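PDB 6KR6: protein piwi from Drosophila melanogaster, which binds piRNAs directly and, in complex with them, represses transposable elements during meiosis, governing the methylation and silencing of transposons. Local coordinates for residues Ser645-Tyr650 with Pro686-Ile691; Gln67-Arg72 with Met697-Phe702; Arg170-Leu175 with His374-Thr379. All blocks are in the same frame, centred on the assembly; numbering follows the deposited sequence.

Contact 1 (Ser645-Tyr650 with Pro686-Ile691)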
ATOM      1  N   SER A 645       8.220  -4.792  29.119  1.00 74.42           N
ATOM      2  CA  SER A 645       7.022  -5.443  29.642  1.00 77.23           C
ATOM      3  C   SER A 645       5.928  -5.539  28.586  1.00 78.38           C
ATOM      4  O   SER A 645       5.192  -6.533  28.540  1.00 75.70           O
ATOM      5  CB  SER A 645       6.509  -4.690  30.870  1.00 76.77           C
ATOM      6  OG  SER A 645       7.507  -4.601  31.873  1.00 95.55           O
ATOM      7  N   ARG A 646       5.800  -4.519  27.739  1.00 84.56           N
ATOM      8  CA  ARG A 646       4.813  -4.494  26.668  1.00 73.93           C
ATOM      9  C   ARG A 646       5.513  -4.223  25.344  1.00 71.52           C
ATOM     10  O   ARG A 646       6.528  -3.522  25.295  1.00 75.42           O
ATOM     11  CB  ARG A 646       3.739  -3.420  26.916  1.00 79.04           C
ATOM     12  CG  ARG A 646       3.388  -3.203  28.381  1.00 79.59           C
ATOM     13  CD  ARG A 646       2.529  -1.960  28.562  1.00 89.74           C
ATOM     14  NE  ARG A 646       2.549  -1.469  29.937  1.00101.44           N
ATOM     15  CZ  ARG A 646       1.626  -1.751  30.849  1.00112.14           C
ATOM     16  NH1 ARG A 646       0.596  -2.524  30.536  1.00113.55           N
ATOM     17  NH2 ARG A 646       1.731  -1.257  32.076  1.00108.01           N
ATOM     18  N   ILE A 647       4.966  -4.787  24.268  1.00 66.42           N
ATOM     19  CA  ILE A 647       5.508  -4.615  22.925  1.00 67.76           C
ATOM     20  C   ILE A 647       4.356  -4.352  21.967  1.00 71.32           C
ATOM     21  O   ILE A 647       3.392  -5.125  21.923  1.00 68.86           O
ATOM     22  CB  ILE A 647       6.317  -5.845  22.465  1.00 64.83           C
ATOM     23  CG1 ILE A 647       7.528  -6.070  23.372  1.00 65.85           C
ATOM     24  CG2 ILE A 647       6.776  -5.675  21.026  1.00 60.03           C
ATOM     25  CD1 ILE A 647       8.478  -7.136  22.863  1.00 57.33           C
ATOM     26  N   VAL A 648       4.458  -3.269  21.199  1.00 68.67           N
ATOM     27  CA  VAL A 648       3.500  -2.936  20.150  1.00 68.25           C
ATOM     28  C   VAL A 648       4.238  -3.018  18.821  1.00 67.00           C
ATOM     29  O   VAL A 648       5.121  -2.199  18.535  1.00 72.36           O
ATOM     30  CB  VAL A 648       2.874  -1.551  20.358  1.00 64.39           C
ATOM     31  CG1 VAL A 648       1.938  -1.217  19.208  1.00 68.23           C
ATOM     32  CG2 VAL A 648       2.127  -1.502  21.681  1.00 72.49           C
ATOM     33  N   PHE A 649       3.878  -4.007  18.009  1.00 63.91           N
ATOM     34  CA  PHE A 649       4.535  -4.287  16.740  1.00 65.01           C
ATOM     35  C   PHE A 649       3.661  -3.757  15.610  1.00 72.50           C
ATOM     36  O   PHE A 649       2.512  -4.183  15.463  1.00 72.64           O
ATOM     37  CB  PHE A 649       4.761  -5.792  16.589  1.00 65.73           C
ATOM     38  CG  PHE A 649       5.682  -6.173  15.462  1.00 68.31           C
ATOM     39  CD1 PHE A 649       5.244  -6.158  14.150  1.00 75.99           C
ATOM     40  CD2 PHE A 649       6.979  -6.583  15.720  1.00 72.73           C
ATOM     41  CE1 PHE A 649       6.087  -6.520  13.117  1.00 75.75           C
ATOM     42  CE2 PHE A 649       7.825  -6.950  14.688  1.00 72.75           C
ATOM     43  CZ  PHE A 649       7.378  -6.917  13.387  1.00 62.27           C
ATOM     44  N   TYR A 650       4.204  -2.835  14.817  1.00 78.34           N
ATOM     45  CA  TYR A 650       3.507  -2.275  13.662  1.00 68.27           C
ATOM     46  C   TYR A 650       4.097  -2.873  12.392  1.00 70.97           C
ATOM     47  O   TYR A 650       5.304  -2.760  12.150  1.00 75.35           O
ATOM     48  CB  TYR A 650       3.601  -0.749  13.643  1.00 54.91           C
ATOM     49  CG  TYR A 650       2.758  -0.078  14.702  1.00 59.64           C
ATOM     50  CD1 TYR A 650       1.374  -0.197  14.692  1.00 63.56           C
ATOM     51  CD2 TYR A 650       3.342   0.679  15.706  1.00 63.87           C
ATOM     52  CE1 TYR A 650       0.597   0.417  15.657  1.00 63.80           C
ATOM     53  CE2 TYR A 650       2.574   1.297  16.675  1.00 65.02           C
ATOM     54  CZ  TYR A 650       1.202   1.162  16.646  1.00 64.78           C
ATOM     55  OH  TYR A 650       0.437   1.776  17.610  1.00 60.24           O
ATOM     56  N   PRO A 686       5.931 -11.361  27.256  1.00 74.72           N
ATOM     57  CA  PRO A 686       5.342 -10.046  27.523  1.00 79.40           C
ATOM     58  C   PRO A 686       3.994  -9.870  26.832  1.00 77.80           C
ATOM     59  O   PRO A 686       3.599 -10.638  25.953  1.00 84.62           O
ATOM     60  CB  PRO A 686       6.382  -9.090  26.935  1.00 75.87           C
ATOM     61  CG  PRO A 686       6.898  -9.842  25.750  1.00 76.35           C
ATOM     62  CD  PRO A 686       6.899 -11.308  26.147  1.00 75.32           C
ATOM     63  N   GLN A 687       3.293  -8.819  27.252  1.00 71.93           N
ATOM     64  CA  GLN A 687       2.080  -8.404  26.564  1.00 76.37           C
ATOM     65  C   GLN A 687       2.427  -7.930  25.160  1.00 82.62           C
ATOM     66  O   GLN A 687       3.295  -7.070  24.980  1.00 85.44           O
ATOM     67  CB  GLN A 687       1.381  -7.293  27.347  1.00 77.96           C
ATOM     68  CG  GLN A 687       0.939  -7.702  28.744  1.00 76.88           C
ATOM     69  CD  GLN A 687       0.255  -6.575  29.495  1.00 89.68           C
ATOM     70  OE1 GLN A 687       0.522  -5.398  29.249  1.00 91.90           O
ATOM     71  NE2 GLN A 687      -0.637  -6.931  30.414  1.00 92.91           N
ATOM     72  N   LEU A 688       1.752  -8.496  24.163  1.00 80.92           N
ATOM     73  CA  LEU A 688       2.087  -8.268  22.764  1.00 81.20           C
ATOM     74  C   LEU A 688       0.865  -7.788  21.998  1.00 75.89           C
ATOM     75  O   LEU A 688      -0.221  -8.362  22.128  1.00 79.86           O
ATOM     76  CB  LEU A 688       2.638  -9.544  22.119  1.00 70.60           C
ATOM     77  CG  LEU A 688       2.780  -9.519  20.596  1.00 70.65           C
ATOM     78  CD1 LEU A 688       3.836  -8.511  20.162  1.00 67.46           C
ATOM     79  CD2 LEU A 688       3.097 -10.905  20.056  1.00 79.47           C
ATOM     80  N   ALA A 689       1.049  -6.737  21.201  1.00 76.26           N
ATOM     81  CA  ALA A 689       0.054  -6.272  20.243  1.00 72.59           C
ATOM     82  C   ALA A 689       0.688  -6.304  18.861  1.00 67.87           C
ATOM     83  O   ALA A 689       1.725  -5.672  18.636  1.00 68.46           O
ATOM     84  CB  ALA A 689      -0.434  -4.862  20.580  1.00 62.70           C
ATOM     85  N   TYR A 690       0.076  -7.048  17.944  1.00 71.83           N
ATOM     86  CA  TYR A 690       0.559  -7.177  16.574  1.00 70.23           C
ATOM     87  C   TYR A 690      -0.466  -6.523  15.658  1.00 76.49           C
ATOM     88  O   TYR A 690      -1.586  -7.025  15.513  1.00 80.47           O
ATOM     89  CB  TYR A 690       0.776  -8.644  16.208  1.00 62.54           C
ATOM     90  CG  TYR A 690       1.477  -8.849  14.885  1.00 65.18           C
ATOM     91  CD1 TYR A 690       0.758  -8.903  13.699  1.00 71.15           C
ATOM     92  CD2 TYR A 690       2.858  -8.990  14.822  1.00 68.48           C
ATOM     93  CE1 TYR A 690       1.394  -9.092  12.486  1.00 72.86           C
ATOM     94  CE2 TYR A 690       3.504  -9.180  13.612  1.00 72.71           C
ATOM     95  CZ  TYR A 690       2.766  -9.229  12.448  1.00 77.62           C
ATOM     96  OH  TYR A 690       3.398  -9.417  11.238  1.00 82.71           O
ATOM     97  N   ILE A 691      -0.084  -5.408  15.042  1.00 73.81           N
ATOM     98  CA  ILE A 691      -0.984  -4.604  14.225  1.00 72.19           C
ATOM     99  C   ILE A 691      -0.413  -4.508  12.818  1.00 70.70           C
ATOM    100  O   ILE A 691       0.770  -4.195  12.643  1.00 68.08           O
ATOM    101  CB  ILE A 691      -1.190  -3.204  14.825  1.00 72.07           C
ATOM    102  CG1 ILE A 691      -1.579  -3.313  16.299  1.00 73.86           C
ATOM    103  CG2 ILE A 691      -2.253  -2.442  14.055  1.00 73.56           C
ATOM    104  CD1 ILE A 691      -1.668  -1.980  16.989  1.00 65.66           C
TER

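Contact 2 (Gln67-Arg72 with Met697-Phe702)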
ATOM      1  N   GLN A  67     -19.551  11.487   6.004  1.00108.10           N
ATOM      2  CA  GLN A  67     -19.931  10.969   4.696  1.00107.17           C
ATOM      3  C   GLN A  67     -18.931   9.918   4.228  1.00 99.50           C
ATOM      4  O   GLN A  67     -17.735  10.001   4.513  1.00 97.02           O
ATOM      5  CB  GLN A  67     -19.997  12.099   3.668  1.00109.26           C
ATOM      6  CG  GLN A  67     -21.351  12.765   3.537  1.00110.35           C
ATOM      7  CD  GLN A  67     -21.512  13.950   4.462  1.00113.06           C
ATOM      8  OE1 GLN A  67     -20.644  14.233   5.288  1.00110.65           O
ATOM      9  NE2 GLN A  67     -22.627  14.657   4.324  1.00111.96           N
ATOM     10  N   THR A  68     -19.429   8.926   3.489  1.00102.96           N
ATOM     11  CA  THR A  68     -18.580   7.830   3.036  1.00103.55           C
ATOM     12  C   THR A  68     -18.594   7.685   1.522  1.00100.46           C
ATOM     13  O   THR A  68     -18.989   8.608   0.803  1.00112.01           O
ATOM     14  CB  THR A  68     -19.026   6.511   3.664  1.00 99.76           C
ATOM     15  OG1 THR A  68     -20.251   6.088   3.056  1.00 97.84           O
ATOM     16  CG2 THR A  68     -19.252   6.690   5.148  1.00104.36           C
ATOM     17  N   ASN A  69     -18.162   6.523   1.033  1.00 88.45           N
ATOM     18  CA  ASN A  69     -18.279   6.178  -0.378  1.00 92.30           C
ATOM     19  C   ASN A  69     -18.994   4.842  -0.553  1.00 98.51           C
ATOM     20  O   ASN A  69     -18.661   4.064  -1.450  1.00 95.68           O
ATOM     21  CB  ASN A  69     -16.908   6.152  -1.055  1.00 97.36           C
ATOM     22  CG  ASN A  69     -15.992   5.099  -0.474  1.00100.21           C
ATOM     23  OD1 ASN A  69     -16.063   4.787   0.715  1.00101.37           O
ATOM     24  ND2 ASN A  69     -15.133   4.535  -1.314  1.00 90.91           N
ATOM     25  N   PHE A  70     -19.977   4.563   0.303  1.00100.24           N
ATOM     26  CA  PHE A  70     -20.745   3.328   0.269  1.00101.48           C
ATOM     27  C   PHE A  70     -22.228   3.640   0.122  1.00108.79           C
ATOM     28  O   PHE A  70     -22.721   4.647   0.638  1.00109.68           O
ATOM     29  CB  PHE A  70     -20.522   2.501   1.544  1.00100.15           C
ATOM     30  CG  PHE A  70     -19.196   1.801   1.593  1.00 99.85           C
ATOM     31  CD1 PHE A  70     -18.043   2.487   1.938  1.00100.74           C
ATOM     32  CD2 PHE A  70     -19.105   0.449   1.313  1.00102.92           C
ATOM     33  CE1 PHE A  70     -16.824   1.838   1.987  1.00 98.13           C
ATOM     34  CE2 PHE A  70     -17.891  -0.204   1.359  1.00101.93           C
ATOM     35  CZ  PHE A  70     -16.749   0.492   1.698  1.00101.49           C
ATOM     36  N   PHE A  71     -22.939   2.761  -0.579  1.00112.67           N
ATOM     37  CA  PHE A  71     -24.386   2.830  -0.717  1.00110.19           C
ATOM     38  C   PHE A  71     -24.997   1.554  -0.154  1.00111.88           C
ATOM     39  O   PHE A  71     -24.417   0.472  -0.283  1.00113.42           O
ATOM     40  CB  PHE A  71     -24.807   3.003  -2.181  1.00111.62           C
ATOM     41  CG  PHE A  71     -24.197   4.198  -2.856  1.00109.72           C
ATOM     42  CD1 PHE A  71     -24.679   5.472  -2.610  1.00109.51           C
ATOM     43  CD2 PHE A  71     -23.149   4.045  -3.748  1.00112.54           C
ATOM     44  CE1 PHE A  71     -24.124   6.572  -3.238  1.00118.03           C
ATOM     45  CE2 PHE A  71     -22.588   5.142  -4.377  1.00114.69           C
ATOM     46  CZ  PHE A  71     -23.076   6.408  -4.121  1.00118.92           C
ATOM     47  N   ARG A  72     -26.163   1.676   0.471  1.00119.02           N
ATOM     48  CA  ARG A  72     -26.804   0.509   1.058  1.00120.92           C
ATOM     49  C   ARG A  72     -27.558  -0.285  -0.001  1.00119.61           C
ATOM     50  O   ARG A  72     -28.140   0.280  -0.936  1.00119.91           O
ATOM     51  CB  ARG A  72     -27.757   0.915   2.183  1.00122.33           C
ATOM     52  CG  ARG A  72     -28.258  -0.272   2.997  1.00118.74           C
ATOM     53  CD  ARG A  72     -29.540   0.031   3.756  1.00130.18           C
ATOM     54  NE  ARG A  72     -29.315   0.873   4.926  1.00139.83           N
ATOM     55  CZ  ARG A  72     -30.197   1.031   5.908  1.00138.99           C
ATOM     56  NH1 ARG A  72     -31.361   0.397   5.861  1.00136.99           N
ATOM     57  NH2 ARG A  72     -29.915   1.816   6.938  1.00140.61           N
ATOM     58  N   MET A 697      -6.279   2.951   0.207  1.00113.10           N
ATOM     59  CA  MET A 697      -6.768   3.875  -0.805  1.00109.95           C
ATOM     60  C   MET A 697      -8.114   3.452  -1.374  1.00110.11           C
ATOM     61  O   MET A 697      -8.680   4.181  -2.196  1.00111.08           O
ATOM     62  CB  MET A 697      -5.746   4.008  -1.938  1.00115.33           C
ATOM     63  CG  MET A 697      -4.428   4.648  -1.522  1.00125.72           C
ATOM     64  SD  MET A 697      -3.174   4.662  -2.822  1.00156.04           S
ATOM     65  CE  MET A 697      -3.984   5.645  -4.081  1.00114.00           C
ATOM     66  N   ASN A 698      -8.638   2.299  -0.954  1.00108.15           N
ATOM     67  CA  ASN A 698      -9.901   1.805  -1.490  1.00105.25           C
ATOM     68  C   ASN A 698     -11.093   2.384  -0.738  1.00 95.24           C
ATOM     69  O   ASN A 698     -12.127   2.688  -1.345  1.00101.15           O
ATOM     70  CB  ASN A 698      -9.920   0.274  -1.436  1.00113.39           C
ATOM     71  CG  ASN A 698     -11.315  -0.292  -1.293  1.00114.66           C
ATOM     72  OD1 ASN A 698     -11.783  -0.536  -0.179  1.00112.46           O
ATOM     73  ND2 ASN A 698     -11.986  -0.507  -2.417  1.00106.58           N
ATOM     74  N   THR A 699     -10.970   2.538   0.576  1.00102.44           N
ATOM     75  CA  THR A 699     -12.049   3.019   1.425  1.00 99.46           C
ATOM     76  C   THR A 699     -11.730   4.426   1.908  1.00 91.11           C
ATOM     77  O   THR A 699     -10.662   4.662   2.481  1.00 95.04           O
ATOM     78  CB  THR A 699     -12.253   2.089   2.620  1.00 98.18           C
ATOM     79  OG1 THR A 699     -12.629   0.787   2.157  1.00102.04           O
ATOM     80  CG2 THR A 699     -13.335   2.632   3.534  1.00 91.37           C
ATOM     81  N   ARG A 700     -12.654   5.354   1.673  1.00 82.57           N
ATOM     82  CA  ARG A 700     -12.506   6.738   2.094  1.00 83.40           C
ATOM     83  C   ARG A 700     -13.748   7.168   2.861  1.00 84.22           C
ATOM     84  O   ARG A 700     -14.792   6.509   2.827  1.00 85.36           O
ATOM     85  CB  ARG A 700     -12.276   7.672   0.896  1.00 83.29           C
ATOM     86  CG  ARG A 700     -11.462   7.060  -0.228  1.00 89.19           C
ATOM     87  CD  ARG A 700     -10.319   7.966  -0.656  1.00 80.04           C
ATOM     88  NE  ARG A 700      -9.534   7.351  -1.721  1.00 88.68           N
ATOM     89  CZ  ARG A 700      -8.345   7.784  -2.125  1.00 92.87           C
ATOM     90  NH1 ARG A 700      -7.708   7.154  -3.104  1.00 98.51           N
ATOM     91  NH2 ARG A 700      -7.789   8.842  -1.551  1.00 92.90           N
ATOM     92  N   PHE A 701     -13.620   8.293   3.561  1.00 82.26           N
ATOM     93  CA  PHE A 701     -14.741   8.919   4.247  1.00 89.29           C
ATOM     94  C   PHE A 701     -14.375  10.368   4.532  1.00 92.88           C
ATOM     95  O   PHE A 701     -13.196  10.707   4.665  1.00 86.69           O
ATOM     96  CB  PHE A 701     -15.109   8.181   5.540  1.00 84.86           C
ATOM     97  CG  PHE A 701     -13.945   7.928   6.453  1.00 94.01           C
ATOM     98  CD1 PHE A 701     -13.603   8.844   7.435  1.00 97.86           C
ATOM     99  CD2 PHE A 701     -13.200   6.766   6.338  1.00 93.48           C
ATOM    100  CE1 PHE A 701     -12.534   8.609   8.280  1.00 91.90           C
ATOM    101  CE2 PHE A 701     -12.130   6.527   7.179  1.00 93.13           C
ATOM    102  CZ  PHE A 701     -11.797   7.449   8.152  1.00 95.14           C
ATOM    103  N   PHE A 702     -15.395  11.217   4.620  1.00 96.35           N
ATOM    104  CA  PHE A 702     -15.187  12.653   4.724  1.00 93.99           C
ATOM    105  C   PHE A 702     -16.135  13.245   5.757  1.00 98.79           C
ATOM    106  O   PHE A 702     -17.159  12.651   6.105  1.00 93.06           O
ATOM    107  CB  PHE A 702     -15.389  13.344   3.369  1.00 97.63           C
ATOM    108  CG  PHE A 702     -14.721  12.638   2.227  1.00 97.89           C
ATOM    109  CD1 PHE A 702     -13.340  12.597   2.135  1.00 97.40           C
ATOM    110  CD2 PHE A 702     -15.473  12.017   1.244  1.00 91.94           C
ATOM    111  CE1 PHE A 702     -12.722  11.945   1.088  1.00 93.22           C
ATOM    112  CE2 PHE A 702     -14.860  11.365   0.192  1.00 92.62           C
ATOM    113  CZ  PHE A 702     -13.481  11.330   0.112  1.00 87.99           C
TER

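Contact 3 (Arg170-Leu175 with His374-Thr379)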
ATOM      1  N   ARG A 170     -22.637  -9.921 -12.005  1.00101.05           N
ATOM      2  CA  ARG A 170     -23.649 -10.051 -13.049  1.00100.80           C
ATOM      3  C   ARG A 170     -24.296  -8.706 -13.354  1.00102.14           C
ATOM      4  O   ARG A 170     -24.608  -8.405 -14.513  1.00104.30           O
ATOM      5  CB  ARG A 170     -24.701 -11.074 -12.621  1.00101.56           C
ATOM      6  CG  ARG A 170     -25.730 -11.422 -13.683  1.00108.21           C
ATOM      7  CD  ARG A 170     -26.728 -12.437 -13.142  1.00114.81           C
ATOM      8  NE  ARG A 170     -27.806 -12.717 -14.084  1.00132.68           N
ATOM      9  CZ  ARG A 170     -28.845 -13.501 -13.816  1.00134.17           C
ATOM     10  NH1 ARG A 170     -28.947 -14.082 -12.628  1.00120.76           N
ATOM     11  NH2 ARG A 170     -29.783 -13.702 -14.731  1.00135.85           N
ATOM     12  N   SER A 171     -24.503  -7.881 -12.324  1.00 98.83           N
ATOM     13  CA  SER A 171     -25.054  -6.546 -12.551  1.00 92.57           C
ATOM     14  C   SER A 171     -24.053  -5.649 -13.274  1.00 97.97           C
ATOM     15  O   SER A 171     -24.406  -4.950 -14.230  1.00 98.53           O
ATOM     16  CB  SER A 171     -25.479  -5.918 -11.222  1.00 96.78           C
ATOM     17  OG  SER A 171     -26.099  -4.661 -11.434  1.00 95.21           O
ATOM     18  N   MET A 172     -22.793  -5.653 -12.822  1.00101.72           N
ATOM     19  CA  MET A 172     -21.754  -4.861 -13.475  1.00100.10           C
ATOM     20  C   MET A 172     -21.610  -5.229 -14.944  1.00 95.86           C
ATOM     21  O   MET A 172     -21.195  -4.395 -15.757  1.00 92.15           O
ATOM     22  CB  MET A 172     -20.410  -5.046 -12.768  1.00103.09           C
ATOM     23  CG  MET A 172     -20.394  -4.667 -11.302  1.00105.59           C
ATOM     24  SD  MET A 172     -20.999  -3.006 -10.968  1.00117.60           S
ATOM     25  CE  MET A 172     -20.880  -2.975  -9.183  1.00 93.48           C
ATOM     26  N   LYS A 173     -21.928  -6.478 -15.297  1.00101.04           N
ATOM     27  CA  LYS A 173     -21.868  -6.889 -16.696  1.00105.23           C
ATOM     28  C   LYS A 173     -22.782  -6.043 -17.576  1.00105.83           C
ATOM     29  O   LYS A 173     -22.502  -5.864 -18.766  1.00104.30           O
ATOM     30  CB  LYS A 173     -22.233  -8.369 -16.825  1.00104.02           C
ATOM     31  N   GLY A 174     -23.871  -5.512 -17.013  1.00104.28           N
ATOM     32  CA  GLY A 174     -24.766  -4.678 -17.796  1.00104.62           C
ATOM     33  C   GLY A 174     -24.127  -3.385 -18.260  1.00106.09           C
ATOM     34  O   GLY A 174     -24.487  -2.852 -19.314  1.00113.00           O
ATOM     35  N   LEU A 175     -23.172  -2.862 -17.488  1.00110.22           N
ATOM     36  CA  LEU A 175     -22.469  -1.646 -17.875  1.00104.99           C
ATOM     37  C   LEU A 175     -21.516  -1.863 -19.040  1.00103.58           C
ATOM     38  O   LEU A 175     -21.032  -0.879 -19.610  1.00102.40           O
ATOM     39  CB  LEU A 175     -21.697  -1.085 -16.681  1.00100.57           C
ATOM     40  CG  LEU A 175     -22.521  -0.843 -15.418  1.00104.75           C
ATOM     41  CD1 LEU A 175     -21.692  -0.106 -14.381  1.00107.02           C
ATOM     42  CD2 LEU A 175     -23.779  -0.072 -15.762  1.00107.52           C
ATOM     43  N   HIS A 374     -25.124   7.014 -11.172  1.00112.15           N
ATOM     44  CA  HIS A 374     -26.236   7.316 -12.064  1.00115.65           C
ATOM     45  C   HIS A 374     -26.119   6.554 -13.378  1.00111.43           C
ATOM     46  O   HIS A 374     -27.141   6.192 -13.973  1.00114.32           O
ATOM     47  CB  HIS A 374     -26.319   8.821 -12.317  1.00117.55           C
ATOM     48  CG  HIS A 374     -27.695   9.297 -12.659  1.00118.19           C
ATOM     49  ND1 HIS A 374     -28.800   8.990 -11.894  1.00120.97           N
ATOM     50  CD2 HIS A 374     -28.147  10.061 -13.681  1.00112.93           C
ATOM     51  CE1 HIS A 374     -29.873   9.542 -12.432  1.00121.09           C
ATOM     52  NE2 HIS A 374     -29.504  10.198 -13.517  1.00118.93           N
ATOM     53  N   ARG A 375     -24.894   6.288 -13.839  1.00104.17           N
ATOM     54  CA  ARG A 375     -24.719   5.468 -15.034  1.00 99.08           C
ATOM     55  C   ARG A 375     -25.217   4.049 -14.798  1.00104.28           C
ATOM     56  O   ARG A 375     -25.977   3.501 -15.606  1.00102.15           O
ATOM     57  CB  ARG A 375     -23.252   5.450 -15.464  1.00 93.24           C
ATOM     58  CG  ARG A 375     -22.955   4.342 -16.466  1.00 91.33           C
ATOM     59  CD  ARG A 375     -21.518   4.355 -16.950  1.00 94.47           C
ATOM     60  NE  ARG A 375     -21.304   3.330 -17.968  1.00 96.46           N
ATOM     61  CZ  ARG A 375     -20.197   3.209 -18.692  1.00100.60           C
ATOM     62  NH1 ARG A 375     -19.189   4.052 -18.516  1.00 96.49           N
ATOM     63  NH2 ARG A 375     -20.099   2.244 -19.596  1.00 95.74           N
ATOM     64  N   LEU A 376     -24.789   3.430 -13.694  1.00110.57           N
ATOM     65  CA  LEU A 376     -25.273   2.088 -13.386  1.00107.82           C
ATOM     66  C   LEU A 376     -26.778   2.079 -13.162  1.00110.30           C
ATOM     67  O   LEU A 376     -27.452   1.094 -13.483  1.00110.45           O
ATOM     68  CB  LEU A 376     -24.541   1.528 -12.167  1.00105.62           C
ATOM     69  CG  LEU A 376     -24.816   0.064 -11.808  1.00107.69           C
ATOM     70  CD1 LEU A 376     -23.547  -0.606 -11.330  1.00 94.04           C
ATOM     71  CD2 LEU A 376     -25.893  -0.046 -10.743  1.00109.80           C
ATOM     72  N   GLN A 377     -27.325   3.173 -12.628  1.00112.32           N
ATOM     73  CA  GLN A 377     -28.753   3.236 -12.347  1.00115.65           C
ATOM     74  C   GLN A 377     -29.572   3.409 -13.619  1.00115.53           C
ATOM     75  O   GLN A 377     -30.714   2.941 -13.687  1.00107.47           O
ATOM     76  CB  GLN A 377     -29.032   4.380 -11.374  1.00120.61           C
ATOM     77  CG  GLN A 377     -30.346   4.266 -10.624  1.00124.11           C
ATOM     78  CD  GLN A 377     -30.266   3.315  -9.444  1.00120.61           C
ATOM     79  OE1 GLN A 377     -29.258   2.641  -9.239  1.00117.13           O
ATOM     80  NE2 GLN A 377     -31.334   3.264  -8.656  1.00122.55           N
ATOM     81  N   ASN A 378     -29.019   4.081 -14.629  1.00115.98           N
ATOM     82  CA  ASN A 378     -29.744   4.288 -15.877  1.00115.61           C
ATOM     83  C   ASN A 378     -29.634   3.103 -16.826  1.00119.35           C
ATOM     84  O   ASN A 378     -30.493   2.948 -17.702  1.00121.69           O
ATOM     85  CB  ASN A 378     -29.245   5.554 -16.575  1.00108.52           C
ATOM     86  CG  ASN A 378     -29.527   6.812 -15.774  1.00113.37           C
ATOM     87  OD1 ASN A 378     -30.513   6.886 -15.041  1.00110.49           O
ATOM     88  ND2 ASN A 378     -28.659   7.808 -15.910  1.00115.82           N
ATOM     89  N   THR A 379     -28.613   2.273 -16.676  1.00119.38           N
ATOM     90  CA  THR A 379     -28.451   1.110 -17.541  1.00117.14           C
ATOM     91  C   THR A 379     -29.522   0.075 -17.218  1.00115.63           C
ATOM     92  O   THR A 379     -29.537  -0.457 -16.100  1.00113.35           O
ATOM     93  CB  THR A 379     -27.061   0.504 -17.369  1.00117.76           C
ATOM     94  OG1 THR A 379     -26.067   1.469 -17.736  1.00117.85           O
ATOM     95  CG2 THR A 379     -26.906  -0.735 -18.243  1.00111.25           C
TER

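Contact 1 (Ser645-Tyr650 with Pro686-Ile691)
F649 and Y690 lie side by side and point the same way from neighbouring parallel strands. Their rings are close to parallel but slid apart, with centroids 5.1 Å from each other, so they barely overlap; F649 CD1 comes 3.5 Å from Y690 CE2. Their strand positions put both on the face of I647 and L688, and matching first torsions (chi1 -168° and -171°, CG anti to the backbone N) lay the rings abreast. L688 crosses I647 at a slant, its CD1 4.2 Å from I647 CG2. Helix 659-680 packs on this face through I670, I671 and V667, and Y690 OH is hydrogen-bonded to E666. On the opposite face, partly covered by helix 754-764, the Y650 ring runs alongside I691, with CE1 3.6 Å from I691 CD1, while its OH bonds to T761. At the partly exposed end, the R646 guanidinium and Q687 amide lie side by side with planes 54° apart. Five backbone bonds join the strands; the straightest, F649 N to A689 O, is 2.8 Å. With the connecting helix this is the beta-alpha-beta crossover of an RNase H-like fold. The bonds pair buried peptide groups between largely apolar faces, and strand 646-652 runs on to D652, a probable catalytic residue.

Contact 2 (Gln67-Arg72 with Met697-Phe702)
Q67 and F702 pair across a short antiparallel bridge, where F702 N donates to Q67 O at 2.6 Å with an N-H...O angle of 169°. From there the chains run on beside each other without regular pairing, and side chains take over. N69 carries the buried middle: with CG between its own backbone N and carbonyl carbon (chi1 63°), the amide is turned against the main chain of residues 698-700. Its OD1 lies 3.0 Å from R700 O, but both are acceptors and no bond forms; its ND2 is hydrogen-bonded to T219 O. Farther along, the methyl CG2 of T699 comes to the edge of the F70 ring, 3.9 Å from F70 CE1, the two side chains crossing at about a right angle. An ST turn, F70 N to T68 OG1 (3.2 Å), lies at the corner between the two strands of 67-72, and T68 OG1 is also hydrogen-bonded to T398 O. The looser side is at Q67, partly exposed, with CB 3.8 Å from F702 O. R700 turns its end away. One backbone bond and close packing thus join an N-terminal strand to the PIWI domain, while N69 and R700 find polar partners elsewhere, the arginine in a salt bridge from NH1 to E220.

Contact 3 (Arg170-Leu175 with His374-Thr379)
L175 and L376 meet at about a right angle where the end of helix 158-172 approaches helix 362-378, and these two side chains bury most of the surface. L175 CD1 lies 3.6 Å from L376 CD1, while its other methyl, CD2, rests 3.5 Å from L376 CA. With CG anti to the backbone N (chi1 -173°), L376 reaches toward the other segment, where its CD1 lies 3.5 Å from M172 SD. T379, just past the second helix, adds a further wall: its OG1 is 3.4 Å from L175 CD2, and its CG2 is 3.4 Å from G174 O. The hydroxyl donates to R375 O at 2.9 Å from above the carbonyl plane, and T379 N reaches the same oxygen from the opposite face. Replacing T379 by alanine is likely to uncover L175 CD2 and G174 O and to leave R375 O without its hydroxyl donor. The extended R375 sends NH2 to L175 O in a weak hydrogen bond of 3.3 Å. Away from the annotated sites, the contact ties a helix of the N-terminal part of the chain to helix 362-378 mainly by apolar packing, the threonine's polarity spent on its own helix.

Reading from the N terminus, contact 2 opens first, at Q67-R72, and closes last, at M697-F702, so its loop encloses both others. Contact 3 opens at R170-L175 and closes at H374-T379; the PAZ domain falls in the excursion between. Contact 1 follows in series, opening at S645-Y650 and closing at P686-I691 after a single largely helical connection, shortly before contact 2 closes. None crosses another. Contact 1 is local to the PIWI domain, contact 2 brings the chain's beginning to that domain, and contact 3 joins the ends of helices 158-172 and 362-378, far apart in sequence. Contacts 2 and 3 have centres about 20 Å apart, whereas contacts 1 and 3 lie on opposite sides of the chain's centre.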